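PDB 4Q3N: MGS-M5 from Unidentified, which probably catalyses the NAD-dependent interconversion of L-lactate and pyruvate, as expected of a tetrameric lactate dehydrogenase from a deep-sea metagenome. Local coordinates for residues A[113-118]-A[138-143]; A[121-126]-A[142-147]; A[126-131]-A[266-271]; A[253-258]-A[275-280]; A[260-265]-A[285-290]. All blocks are in the same frame, centred on the assembly; numbering follows the deposited sequence.

Contact 1: residues A[113-118]-A[138-143]; sequences NGILLV and HSRVIG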
# COMPACT_ATOMS: atom_id res chain seq x y z
N ASN A 113 -24.32 -8.00 15.67
CA ASN A 113 -23.84 -7.57 16.96
C ASN A 113 -22.51 -6.91 16.79
O ASN A 113 -21.61 -7.12 17.61
CB ASN A 113 -23.73 -8.76 17.96
CG ASN A 113 -23.57 -8.29 19.42
OD1 ASN A 113 -23.84 -7.12 19.74
ND2 ASN A 113 -23.14 -9.18 20.30
N GLY A 114 -22.37 -6.11 15.73
CA GLY A 114 -21.11 -5.44 15.46
C GLY A 114 -21.24 -3.97 15.84
O GLY A 114 -21.99 -3.60 16.74
N ILE A 115 -20.52 -3.14 15.11
CA ILE A 115 -20.51 -1.71 15.35
C ILE A 115 -21.36 -0.96 14.32
O ILE A 115 -21.35 -1.33 13.13
CB ILE A 115 -19.03 -1.22 15.30
CG1 ILE A 115 -18.27 -1.87 16.49
CG2 ILE A 115 -18.89 0.30 15.25
CD1 ILE A 115 -16.76 -1.71 16.27
N LEU A 116 -22.08 0.08 14.74
CA LEU A 116 -22.83 0.96 13.80
C LEU A 116 -22.10 2.26 13.62
O LEU A 116 -21.71 2.90 14.62
CB LEU A 116 -24.27 1.28 14.31
CG LEU A 116 -25.23 0.10 14.48
CD1 LEU A 116 -26.56 0.56 15.10
CD2 LEU A 116 -25.49 -0.61 13.13
N LEU A 117 -21.95 2.65 12.37
CA LEU A 117 -21.36 3.94 11.99
C LEU A 117 -22.35 4.74 11.16
O LEU A 117 -22.68 4.34 10.03
CB LEU A 117 -20.08 3.72 11.18
CG LEU A 117 -19.42 4.93 10.53
CD1 LEU A 117 -19.22 6.06 11.55
CD2 LEU A 117 -18.02 4.52 9.90
N VAL A 118 -22.85 5.86 11.68
CA VAL A 118 -23.90 6.62 10.98
C VAL A 118 -23.23 7.76 10.22
O VAL A 118 -22.44 8.49 10.80
CB VAL A 118 -24.94 7.16 11.99
CG1 VAL A 118 -25.98 8.04 11.26
CG2 VAL A 118 -25.63 6.00 12.68
N HIS A 138 -23.29 2.30 23.90
CA HIS A 138 -22.94 3.47 23.10
C HIS A 138 -21.51 3.38 22.58
O HIS A 138 -21.18 4.06 21.63
CB HIS A 138 -23.14 4.76 23.91
CG HIS A 138 -22.50 4.73 25.26
ND1 HIS A 138 -21.21 5.17 25.48
CD2 HIS A 138 -22.98 4.30 26.45
CE1 HIS A 138 -20.92 5.02 26.77
NE2 HIS A 138 -21.98 4.50 27.37
N SER A 139 -20.65 2.52 23.16
CA SER A 139 -19.28 2.44 22.60
C SER A 139 -19.26 1.74 21.21
O SER A 139 -18.22 1.70 20.53
CB SER A 139 -18.33 1.69 23.55
OG SER A 139 -18.81 0.37 23.77
N ARG A 140 -20.37 1.11 20.85
CA ARG A 140 -20.52 0.35 19.59
C ARG A 140 -21.36 1.09 18.57
O ARG A 140 -21.70 0.54 17.52
CB ARG A 140 -21.22 -0.99 19.87
CG ARG A 140 -20.67 -1.71 21.10
CD ARG A 140 -19.45 -2.58 20.74
NE ARG A 140 -19.80 -3.71 19.87
CZ ARG A 140 -18.89 -4.47 19.26
NH1 ARG A 140 -17.59 -4.24 19.46
NH2 ARG A 140 -19.27 -5.48 18.48
N VAL A 141 -21.76 2.30 18.90
CA VAL A 141 -22.51 3.11 17.90
C VAL A 141 -21.88 4.48 17.81
O VAL A 141 -21.76 5.17 18.82
CB VAL A 141 -24.02 3.28 18.28
CG1 VAL A 141 -24.75 4.20 17.25
CG2 VAL A 141 -24.68 1.92 18.38
N ILE A 142 -21.44 4.85 16.61
CA ILE A 142 -20.81 6.13 16.43
C ILE A 142 -21.34 6.81 15.19
O ILE A 142 -21.98 6.18 14.31
CB ILE A 142 -19.24 5.97 16.30
CG1 ILE A 142 -18.89 5.03 15.15
CG2 ILE A 142 -18.68 5.43 17.60
CD1 ILE A 142 -17.37 4.92 14.87
N GLY A 143 -21.03 8.09 15.07
CA GLY A 143 -21.29 8.80 13.81
C GLY A 143 -19.98 9.37 13.26
O GLY A 143 -19.00 9.48 13.98
O HOH W 1 -22.45 -4.52 19.25
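R140 binds segment 113-118 twice, its carbonyl O to the strand and its guanidinium group to the loop before it. That carbonyl O receives L116 N at 2.8 Å, and the parallel pairing continues with I142 N to L116 O (2.8 Å, 171° at the hydrogen) and V118 N to I142 O (2.8 Å). The side chain, bent at chi2 and chi3, folds back along the preceding loop. There R140 NH2 gives a more bent bond to N113 O (3.0 Å, 143°), and this acceptor lies close to the guanidinium plane. NE donates to a water that lies within hydrogen-bonding reach of N113 OD1 and G114 O. I115 CG1 covers one guanidinium face, 3.8 Å from R140 CZ.

Further along, L116 and V141 point the same way from the sheet, L116 CD1 to V141 CG2 4.0 Å apart, whereas L117 and I142 occupy its other side, where their chains cross at a slant. The axes of strands 115-118 and 141-143, the last two of the parallel Rossmann sheet, are 20° apart. Helix 123-134 supplies the crossover between them and covers the L116, V118 and V141 side; helix 232-246 lies against L117 and I142, and strand 74-77 borders strand 115-118 on its other edge.

Contact 2: residues A[121-126]-A[142-147]; sequences NPVDVL and IGSGTS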
# COMPACT_ATOMS: atom_id res chain seq x y z
N ASN A 121 -26.98 12.66 7.45
CA ASN A 121 -27.13 13.94 8.13
C ASN A 121 -28.55 14.20 8.56
O ASN A 121 -29.45 13.83 7.83
CB ASN A 121 -26.67 15.10 7.24
CG ASN A 121 -25.16 15.17 7.15
OD1 ASN A 121 -24.59 15.27 6.06
ND2 ASN A 121 -24.50 15.07 8.29
N PRO A 122 -28.76 14.88 9.71
CA PRO A 122 -27.71 15.44 10.60
C PRO A 122 -27.11 14.36 11.49
O PRO A 122 -27.80 13.68 12.26
CB PRO A 122 -28.47 16.51 11.42
CG PRO A 122 -29.86 16.05 11.41
CD PRO A 122 -30.11 15.32 10.12
N VAL A 123 -25.82 14.15 11.32
CA VAL A 123 -25.20 12.94 11.79
C VAL A 123 -25.20 12.82 13.33
O VAL A 123 -25.35 11.74 13.87
CB VAL A 123 -23.75 12.84 11.22
CG1 VAL A 123 -22.87 14.02 11.71
CG2 VAL A 123 -23.09 11.48 11.61
N ASP A 124 -25.06 13.93 14.05
CA ASP A 124 -25.00 13.82 15.51
C ASP A 124 -26.34 13.39 16.06
O ASP A 124 -26.40 12.52 16.92
CB ASP A 124 -24.55 15.14 16.16
CG ASP A 124 -23.18 15.59 15.64
OD1 ASP A 124 -22.20 14.84 15.84
OD2 ASP A 124 -23.11 16.65 14.97
N VAL A 125 -27.43 13.96 15.54
CA VAL A 125 -28.73 13.59 16.09
C VAL A 125 -29.07 12.17 15.65
O VAL A 125 -29.54 11.37 16.45
CB VAL A 125 -29.88 14.58 15.71
CG1 VAL A 125 -29.45 16.05 15.93
CG2 VAL A 125 -30.36 14.35 14.31
N LEU A 126 -28.73 11.80 14.41
CA LEU A 126 -29.11 10.50 13.89
C LEU A 126 -28.28 9.38 14.51
O LEU A 126 -28.77 8.26 14.68
CB LEU A 126 -29.01 10.48 12.35
CG LEU A 126 -30.07 11.37 11.67
CD1 LEU A 126 -29.93 11.28 10.17
CD2 LEU A 126 -31.54 11.07 12.14
N ILE A 142 -21.44 4.85 16.61
CA ILE A 142 -20.81 6.13 16.43
C ILE A 142 -21.34 6.81 15.19
O ILE A 142 -21.98 6.18 14.31
CB ILE A 142 -19.24 5.97 16.30
CG1 ILE A 142 -18.89 5.03 15.15
CG2 ILE A 142 -18.68 5.43 17.60
CD1 ILE A 142 -17.37 4.92 14.87
N GLY A 143 -21.03 8.09 15.07
CA GLY A 143 -21.29 8.80 13.81
C GLY A 143 -19.98 9.37 13.26
O GLY A 143 -19.00 9.48 13.98
N SER A 144 -19.97 9.78 12.00
CA SER A 144 -18.75 10.31 11.42
C SER A 144 -18.40 11.72 11.97
O SER A 144 -17.24 12.16 11.84
CB SER A 144 -18.84 10.35 9.89
OG SER A 144 -20.00 11.02 9.44
N GLY A 145 -19.38 12.40 12.56
CA GLY A 145 -19.11 13.62 13.31
C GLY A 145 -18.26 14.63 12.55
O GLY A 145 -18.51 14.92 11.38
N THR A 146 -17.24 15.16 13.20
CA THR A 146 -16.45 16.24 12.60
C THR A 146 -15.11 15.69 12.04
O THR A 146 -14.13 16.42 11.89
CB THR A 146 -16.18 17.33 13.65
OG1 THR A 146 -15.73 16.70 14.85
CG2 THR A 146 -17.49 18.15 13.98
N SER A 147 -15.06 14.39 11.74
CA SER A 147 -13.82 13.84 11.18
C SER A 147 -13.48 14.52 9.84
O SER A 147 -12.34 14.90 9.60
CB SER A 147 -13.96 12.31 10.98
OG SER A 147 -15.13 12.05 10.17
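V123, the first residue of helix 123-134, presses both methyls against the chain leaving strand 141-143. Its chi1 of 62° sets CG1 between the backbone N and the carbonyl carbon and so turns CG2 anti to the N. V123 CG2 comes within 3.6 Å of S144 N and 3.8 Å of S144 OG; G143, with no side chain, meets the same methyl through its CA at 3.9 Å. V123 CG1 lies 3.9 Å from G145 N.

Beside this tight wedge the contact thins. D124 OD1 merely approaches G145 CA, at 4.2 Å, and its carboxylate is engaged by other groups: OD1 with S256 OG and OD2 with H176 N. Toward the start of the segment, exposed N121 and the cis-proline P122 stand back from the strand end. P122 occupies the N-cap position of the helix.

On the opposing segment, S144 to S147 form a type II' turn in which G145 adopts a positive phi of 50°. S144 O accepts both S147 N and S147 OG, the latter at 2.7 Å, which ties the turn to the start of helix 147-161. Because no hydrogen bond crosses between the two segments, their fit within this beta-alpha-beta unit rests on van der Waals contact, while S144 O is bonded within the turn and the D124 carboxylate by S256 and H176.

Contact 3: residues A[126-131]-A[266-271]; sequences LAYVAW and EDQVYI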
# COMPACT_ATOMS: atom_id res chain seq x y z
N LEU A 126 -28.73 11.80 14.41
CA LEU A 126 -29.11 10.50 13.89
C LEU A 126 -28.28 9.38 14.51
O LEU A 126 -28.77 8.26 14.68
CB LEU A 126 -29.01 10.48 12.35
CG LEU A 126 -30.07 11.37 11.67
CD1 LEU A 126 -29.93 11.28 10.17
CD2 LEU A 126 -31.54 11.07 12.14
N ALA A 127 -27.05 9.70 14.92
CA ALA A 127 -26.25 8.73 15.68
C ALA A 127 -26.88 8.44 17.04
O ALA A 127 -26.93 7.27 17.51
CB ALA A 127 -24.78 9.24 15.84
N TYR A 128 -27.39 9.47 17.67
CA TYR A 128 -28.09 9.27 18.95
C TYR A 128 -29.33 8.39 18.71
O TYR A 128 -29.66 7.47 19.50
CB TYR A 128 -28.50 10.63 19.57
CG TYR A 128 -29.11 10.55 20.95
CD1 TYR A 128 -30.47 10.32 21.12
CD2 TYR A 128 -28.33 10.72 22.09
CE1 TYR A 128 -31.04 10.24 22.38
CE2 TYR A 128 -28.89 10.66 23.35
CZ TYR A 128 -30.25 10.41 23.49
OH TYR A 128 -30.80 10.35 24.74
N VAL A 129 -30.06 8.70 17.63
CA VAL A 129 -31.26 7.94 17.32
C VAL A 129 -30.89 6.48 17.09
O VAL A 129 -31.51 5.58 17.65
CB VAL A 129 -32.00 8.51 16.10
CG1 VAL A 129 -33.11 7.53 15.61
CG2 VAL A 129 -32.63 9.88 16.51
N ALA A 130 -29.86 6.25 16.28
CA ALA A 130 -29.44 4.89 15.99
C ALA A 130 -29.01 4.20 17.29
O ALA A 130 -29.32 3.03 17.52
CB ALA A 130 -28.29 4.89 14.98
N TRP A 131 -28.34 4.94 18.16
CA TRP A 131 -27.91 4.35 19.42
C TRP A 131 -29.12 3.85 20.23
O TRP A 131 -29.19 2.68 20.64
CB TRP A 131 -27.06 5.34 20.24
CG TRP A 131 -26.89 4.89 21.67
CD1 TRP A 131 -26.43 3.66 22.09
CD2 TRP A 131 -27.19 5.63 22.86
NE1 TRP A 131 -26.43 3.60 23.47
CE2 TRP A 131 -26.91 4.78 23.97
CE3 TRP A 131 -27.67 6.92 23.11
CZ2 TRP A 131 -27.11 5.19 25.30
CZ3 TRP A 131 -27.86 7.32 24.42
CH2 TRP A 131 -27.59 6.45 25.51
N GLU A 266 -23.92 18.99 27.96
CA GLU A 266 -24.99 17.99 28.03
C GLU A 266 -24.44 16.57 27.95
O GLU A 266 -23.64 16.27 27.06
CB GLU A 266 -26.00 18.21 26.89
CG GLU A 266 -27.39 17.68 27.16
CD GLU A 266 -28.17 18.54 28.16
OE1 GLU A 266 -28.69 19.62 27.79
OE2 GLU A 266 -28.25 18.15 29.33
N ASP A 267 -24.87 15.71 28.86
CA ASP A 267 -24.41 14.33 28.87
C ASP A 267 -25.10 13.50 27.79
O ASP A 267 -24.48 12.67 27.13
CB ASP A 267 -24.66 13.72 30.25
CG ASP A 267 -23.68 14.22 31.29
OD1 ASP A 267 -22.82 15.06 30.96
OD2 ASP A 267 -23.77 13.78 32.45
N GLN A 268 -26.40 13.74 27.59
CA GLN A 268 -27.17 12.89 26.69
C GLN A 268 -27.30 13.49 25.27
O GLN A 268 -28.39 13.84 24.81
CB GLN A 268 -28.54 12.61 27.30
CG GLN A 268 -28.44 11.67 28.50
CD GLN A 268 -28.20 10.23 28.05
OE1 GLN A 268 -27.23 9.59 28.45
NE2 GLN A 268 -29.12 9.70 27.22
N VAL A 269 -26.15 13.62 24.62
CA VAL A 269 -26.04 13.97 23.21
C VAL A 269 -24.90 13.24 22.59
O VAL A 269 -23.89 12.98 23.28
CB VAL A 269 -25.78 15.46 22.95
CG1 VAL A 269 -27.00 16.30 23.28
CG2 VAL A 269 -24.56 15.96 23.74
N TYR A 270 -25.03 12.92 21.31
CA TYR A 270 -23.89 12.51 20.51
C TYR A 270 -23.35 13.79 19.98
O TYR A 270 -24.13 14.69 19.57
CB TYR A 270 -24.30 11.56 19.39
CG TYR A 270 -24.10 10.09 19.74
CD1 TYR A 270 -24.97 9.45 20.64
CD2 TYR A 270 -23.05 9.35 19.18
CE1 TYR A 270 -24.81 8.10 20.96
CE2 TYR A 270 -22.89 7.98 19.48
CZ TYR A 270 -23.76 7.38 20.38
OH TYR A 270 -23.62 6.04 20.70
N ILE A 271 -22.03 13.93 19.99
CA ILE A 271 -21.40 15.18 19.56
C ILE A 271 -19.94 14.91 19.15
O ILE A 271 -19.37 13.91 19.57
CB ILE A 271 -21.51 16.23 20.71
CG1 ILE A 271 -21.17 17.65 20.23
CG2 ILE A 271 -20.71 15.77 21.93
CD1 ILE A 271 -21.51 18.71 21.34
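Y270, at the start of strand 270-278, sets its ring against A127, Y128 and W131 on helix 123-134, the crossover helix of the Rossmann beta-alpha-beta unit; the contact thereby joins the probable nucleotide-binding domain to the C-terminal domain. A127 CB meets CD2 of the Y270 ring at 3.8 Å, while Y128 CA reaches Y270 CD1 at 3.6 Å. At the far end W131 CB lies 3.5 Å from Y270 OH. The indole five-membered ring and the phenol ring are inclined at 48° with centroids 5.8 Å apart, too oblique for a stack.

The W131 side chain, with CG anti to the backbone N, runs back beneath Y128, placing CE3 over one face of that ring, near its rim. Q268 then approaches the indole edge with NE2, 3.9 Å from W131 CZ3.

Farther out, the hydroxyl of Y270 bonds V141 O, fixing the ring's outer end to the last Rossmann strand. R306 of helix 292-311 donates to Q268 O, in the inverse gamma turn centred on Q268, and more weakly to Y128 OH. The amide and phenol planes are 76° apart, and Q268 NE2 makes a weak, bent bond to Y128 OH at 3.1 Å and 127°.

Contact 4: residues A[253-258]-A[275-280]; sequences LPISVL and AVLNKD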
# COMPACT_ATOMS: atom_id res chain seq x y z
N LEU A 253 -9.48 9.81 16.70
CA LEU A 253 -10.21 10.55 15.64
C LEU A 253 -11.42 11.28 16.21
O LEU A 253 -12.09 10.78 17.09
CB LEU A 253 -10.75 9.60 14.55
CG LEU A 253 -9.65 8.84 13.77
CD1 LEU A 253 -10.29 7.73 12.98
CD2 LEU A 253 -8.82 9.78 12.82
N PRO A 254 -11.72 12.47 15.66
CA PRO A 254 -12.90 13.19 16.13
C PRO A 254 -14.09 12.59 15.42
O PRO A 254 -14.10 12.53 14.19
CB PRO A 254 -12.62 14.63 15.72
CG PRO A 254 -11.70 14.52 14.50
CD PRO A 254 -10.88 13.25 14.73
N ILE A 255 -15.04 12.08 16.20
CA ILE A 255 -16.24 11.43 15.65
C ILE A 255 -17.39 11.78 16.55
O ILE A 255 -17.17 12.32 17.64
CB ILE A 255 -16.08 9.89 15.61
CG1 ILE A 255 -15.49 9.37 16.92
CG2 ILE A 255 -15.09 9.50 14.53
CD1 ILE A 255 -15.70 7.88 17.14
N SER A 256 -18.62 11.49 16.10
CA SER A 256 -19.81 11.62 16.92
C SER A 256 -19.85 10.53 17.98
O SER A 256 -19.93 9.35 17.64
CB SER A 256 -21.10 11.54 16.09
OG SER A 256 -21.18 12.56 15.11
N VAL A 257 -19.84 10.92 19.26
CA VAL A 257 -19.88 9.96 20.37
C VAL A 257 -20.75 10.50 21.46
O VAL A 257 -20.98 11.73 21.53
CB VAL A 257 -18.47 9.68 20.96
CG1 VAL A 257 -17.68 8.80 20.03
CG2 VAL A 257 -17.73 11.02 21.23
N LEU A 258 -21.22 9.61 22.33
CA LEU A 258 -22.09 10.03 23.42
C LEU A 258 -21.23 10.71 24.48
O LEU A 258 -20.37 10.04 25.10
CB LEU A 258 -22.82 8.84 24.02
CG LEU A 258 -23.82 9.19 25.13
CD1 LEU A 258 -25.10 9.94 24.54
CD2 LEU A 258 -24.25 7.96 25.96
N ALA A 275 -11.89 10.65 19.91
CA ALA A 275 -12.12 9.39 20.61
C ALA A 275 -11.14 8.34 20.13
O ALA A 275 -10.66 8.39 18.99
CB ALA A 275 -13.61 8.92 20.40
N VAL A 276 -10.85 7.39 21.01
CA VAL A 276 -9.95 6.30 20.70
C VAL A 276 -10.75 5.14 20.10
O VAL A 276 -11.62 4.57 20.78
CB VAL A 276 -9.19 5.81 21.98
CG1 VAL A 276 -8.22 4.67 21.60
CG2 VAL A 276 -8.44 6.96 22.62
N LEU A 277 -10.43 4.78 18.86
CA LEU A 277 -11.10 3.67 18.15
C LEU A 277 -10.22 2.42 18.04
O LEU A 277 -9.04 2.51 17.67
CB LEU A 277 -11.48 4.09 16.75
CG LEU A 277 -12.65 5.09 16.68
CD1 LEU A 277 -12.77 5.66 15.26
CD2 LEU A 277 -13.92 4.31 17.03
N ASN A 278 -10.79 1.26 18.30
CA ASN A 278 -10.06 0.01 18.09
C ASN A 278 -11.12 -1.03 17.66
O ASN A 278 -12.24 -0.67 17.32
CB ASN A 278 -9.27 -0.38 19.37
CG ASN A 278 -10.17 -0.72 20.54
OD1 ASN A 278 -11.28 -1.18 20.36
ND2 ASN A 278 -9.67 -0.50 21.78
N LYS A 279 -10.78 -2.31 17.67
CA LYS A 279 -11.65 -3.34 17.07
C LYS A 279 -12.96 -3.48 17.81
O LYS A 279 -13.94 -4.03 17.30
CB LYS A 279 -10.95 -4.71 17.08
CG LYS A 279 -10.79 -5.31 18.46
CD LYS A 279 -10.03 -6.65 18.35
CE LYS A 279 -9.62 -7.14 19.72
NZ LYS A 279 -10.84 -7.51 20.54
N ASP A 280 -12.97 -2.99 19.03
CA ASP A 280 -14.18 -3.13 19.90
C ASP A 280 -15.07 -1.89 19.83
O ASP A 280 -16.12 -1.87 20.47
CB ASP A 280 -13.79 -3.36 21.35
CG ASP A 280 -12.98 -4.62 21.55
OD1 ASP A 280 -13.41 -5.66 21.00
OD2 ASP A 280 -11.92 -4.55 22.22
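L253 and A275 form the hydrogen-bonded antiparallel pair of a beta hairpin made by strands 251-258 and 270-278. Both backbone polar groups of each residue are used in this pair: L253 N donates to A275 O at 2.9 Å, and A275 N returns a bond to L253 O at 2.8 Å. The two are not equivalent. The first is nearly straight, 163° at the hydrogen, with the donor tilted slightly from the carbonyl plane. In the second the N-H stands well above that plane, 45° out of it, and so misses the lone-pair direction.

Beyond this pair the short segments turn apart, their axes at 92°, and later residues of segment 253-258 find other partners. I255 pairs with L273, V257 with I271, and S256 with G143 at the end of the Rossmann sheet.

Side chains pack in the angle between the two segments. I255 and L277 reach toward each other end to end, I255 CD1 to L277 CD2 at 4.0 Å, and I241 of helix 232-246 packs on both. A275 CB touches I255 CG1 and V257 CG1, 4.0 and 4.1 Å away. L253 crosses L277 at about a right angle and also packs on F54 of a second subunit.

After the strand, N278 ND2 bonds N250 OD1, and D280 O accepts from R140 NH1. K279 NZ forms a salt bridge with D280 OD1. N278 OD1 closes an Asx turn by accepting D280 N at 2.8 Å.

Contact 5: residues A[260-265]-A[285-290]; sequences NGVYDC and IVKLKL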
# COMPACT_ATOMS: atom_id res chain seq x y z
N ASN A 260 -21.83 11.84 27.65
CA ASN A 260 -21.97 10.98 28.84
C ASN A 260 -21.09 11.46 29.99
O ASN A 260 -20.50 10.66 30.71
CB ASN A 260 -21.63 9.53 28.47
CG ASN A 260 -22.12 8.51 29.50
OD1 ASN A 260 -23.13 8.69 30.12
ND2 ASN A 260 -21.39 7.41 29.65
N GLY A 261 -20.99 12.77 30.18
CA GLY A 261 -20.27 13.27 31.35
C GLY A 261 -18.77 13.49 31.12
O GLY A 261 -18.08 14.00 31.98
N VAL A 262 -18.25 13.13 29.96
CA VAL A 262 -16.82 13.33 29.77
C VAL A 262 -16.51 14.82 29.72
O VAL A 262 -15.68 15.28 30.50
CB VAL A 262 -16.27 12.64 28.52
CG1 VAL A 262 -14.79 13.05 28.34
CG2 VAL A 262 -16.38 11.11 28.66
N TYR A 263 -17.20 15.58 28.86
CA TYR A 263 -17.05 17.03 28.85
C TYR A 263 -18.17 17.63 29.71
O TYR A 263 -19.16 16.93 30.04
CB TYR A 263 -17.06 17.56 27.38
CG TYR A 263 -15.77 17.28 26.62
CD1 TYR A 263 -15.50 16.00 26.09
CD2 TYR A 263 -14.81 18.28 26.44
CE1 TYR A 263 -14.32 15.73 25.42
CE2 TYR A 263 -13.62 18.03 25.74
CZ TYR A 263 -13.36 16.74 25.24
OH TYR A 263 -12.19 16.47 24.56
N ASP A 264 -18.07 18.88 30.13
CA ASP A 264 -19.16 19.27 31.04
C ASP A 264 -20.41 19.81 30.32
O ASP A 264 -21.34 20.26 30.96
CB ASP A 264 -18.68 20.26 32.11
CG ASP A 264 -17.90 21.37 31.54
OD1 ASP A 264 -18.26 21.81 30.44
OD2 ASP A 264 -16.92 21.78 32.19
N CYS A 265 -20.46 19.68 29.01
CA CYS A 265 -21.69 19.95 28.28
C CYS A 265 -22.72 18.84 28.53
O CYS A 265 -22.41 17.87 29.22
CB CYS A 265 -21.39 20.09 26.80
SG CYS A 265 -20.73 18.59 26.06
N ILE A 285 -13.42 8.39 25.27
CA ILE A 285 -13.37 9.71 24.66
C ILE A 285 -12.19 10.46 25.24
O ILE A 285 -11.96 10.42 26.44
CB ILE A 285 -14.64 10.50 24.97
CG1 ILE A 285 -15.83 9.76 24.35
CG2 ILE A 285 -14.52 12.00 24.47
CD1 ILE A 285 -17.18 10.43 24.74
N VAL A 286 -11.44 11.14 24.40
CA VAL A 286 -10.29 11.85 24.94
C VAL A 286 -10.77 13.18 25.50
O VAL A 286 -11.48 13.94 24.80
CB VAL A 286 -9.21 12.05 23.84
CG1 VAL A 286 -8.06 12.91 24.37
CG2 VAL A 286 -8.69 10.64 23.36
N LYS A 287 -10.40 13.49 26.72
CA LYS A 287 -10.83 14.74 27.32
C LYS A 287 -9.75 15.80 27.15
O LYS A 287 -8.70 15.70 27.75
CB LYS A 287 -11.17 14.53 28.80
CG LYS A 287 -11.49 15.78 29.59
CD LYS A 287 -12.61 16.59 28.96
CE LYS A 287 -13.04 17.70 29.93
NZ LYS A 287 -12.06 18.85 29.94
N LEU A 288 -9.99 16.80 26.31
CA LEU A 288 -9.06 17.91 26.18
C LEU A 288 -9.34 18.98 27.21
O LEU A 288 -10.50 19.18 27.58
CB LEU A 288 -9.15 18.56 24.78
CG LEU A 288 -8.94 17.57 23.64
CD1 LEU A 288 -9.33 18.29 22.31
CD2 LEU A 288 -7.45 17.09 23.64
N LYS A 289 -8.30 19.69 27.65
CA LYS A 289 -8.51 20.91 28.46
C LYS A 289 -8.91 22.04 27.51
O LYS A 289 -8.09 22.54 26.76
CB LYS A 289 -7.24 21.32 29.25
CG LYS A 289 -6.86 20.46 30.47
CD LYS A 289 -5.85 21.24 31.38
CE LYS A 289 -5.84 20.77 32.85
NZ LYS A 289 -4.96 19.60 33.19
N LEU A 290 -10.18 22.45 27.53
CA LEU A 290 -10.65 23.48 26.61
C LEU A 290 -10.48 24.82 27.26
O LEU A 290 -10.57 24.89 28.48
CB LEU A 290 -12.13 23.27 26.25
CG LEU A 290 -12.42 21.98 25.54
CD1 LEU A 290 -13.94 21.91 25.12
CD2 LEU A 290 -11.51 21.75 24.34
O HOH W 2 -13.69 21.19 31.39
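The ring of Y263 has the aliphatic part of K287 laid over one face: K287 CD sits 3.6 Å from the ring centroid and only 10° off the normal, a CH-pi contact. At the rim, I285 CG2 lies in the ring plane, 3.9 Å from Y263 CE1. L290 CD1 approaches Y263 CE2 obliquely at 3.9 Å.

The phenol end is gripped twice by the backbone of segment 285-290. Y263 OH donates to V286 O at 2.6 Å, in the carbonyl plane and on a lone pair, while L288 N donates to Y263 OH at 2.8 Å and 168°. With one bond given and one received, the hydroxyl proton is assigned; the two bonds fix the position of the phenol end, while K287 over the face and I285 at the edge confine the ring's rotation.

Both segments belong to the C-terminal alpha/beta domain: 260-265 is a loop after strand 251-258, and the other segment runs from the end of strand 281-285 toward helix 292-311. That helix contributes L298, which packs on Y263. K287 O accepts K192 NZ of a third subunit, so the second segment also takes part in the assembly.

Next to the ring, V262 and K287 slide past each other in opposite directions, with V262 CG1 to K287 CB at 3.9 Å. K287 bends at chi2 and chi4, carrying its methylenes across the ring and its ammonium onward to L288 O, 2.8 Å from K287 NZ. A water accepts from NZ and donates weakly to D264 OD2.

In the fold
From the N terminus, contact 1 comes first, joining consecutive parallel strands around the helix 123-134 crossover. Contact 2 opens inside contact 1, shares I142 and G143 with it and runs on to S147. Contact 3 starts on the same helix and crosses contacts 1 and 2, spanning 135 residues to reach strand 270-278 of the C-terminal domain. Contacts 4 and 5 open later, in series after contacts 1 and 2. They cross each other and contact 3, since 253-258 and 260-265 precede 266-271 while 275-280 and 285-290 follow it. The end of strand 141-143 meets strand 251-258, linking Rossmann sheet and C-terminal hairpin.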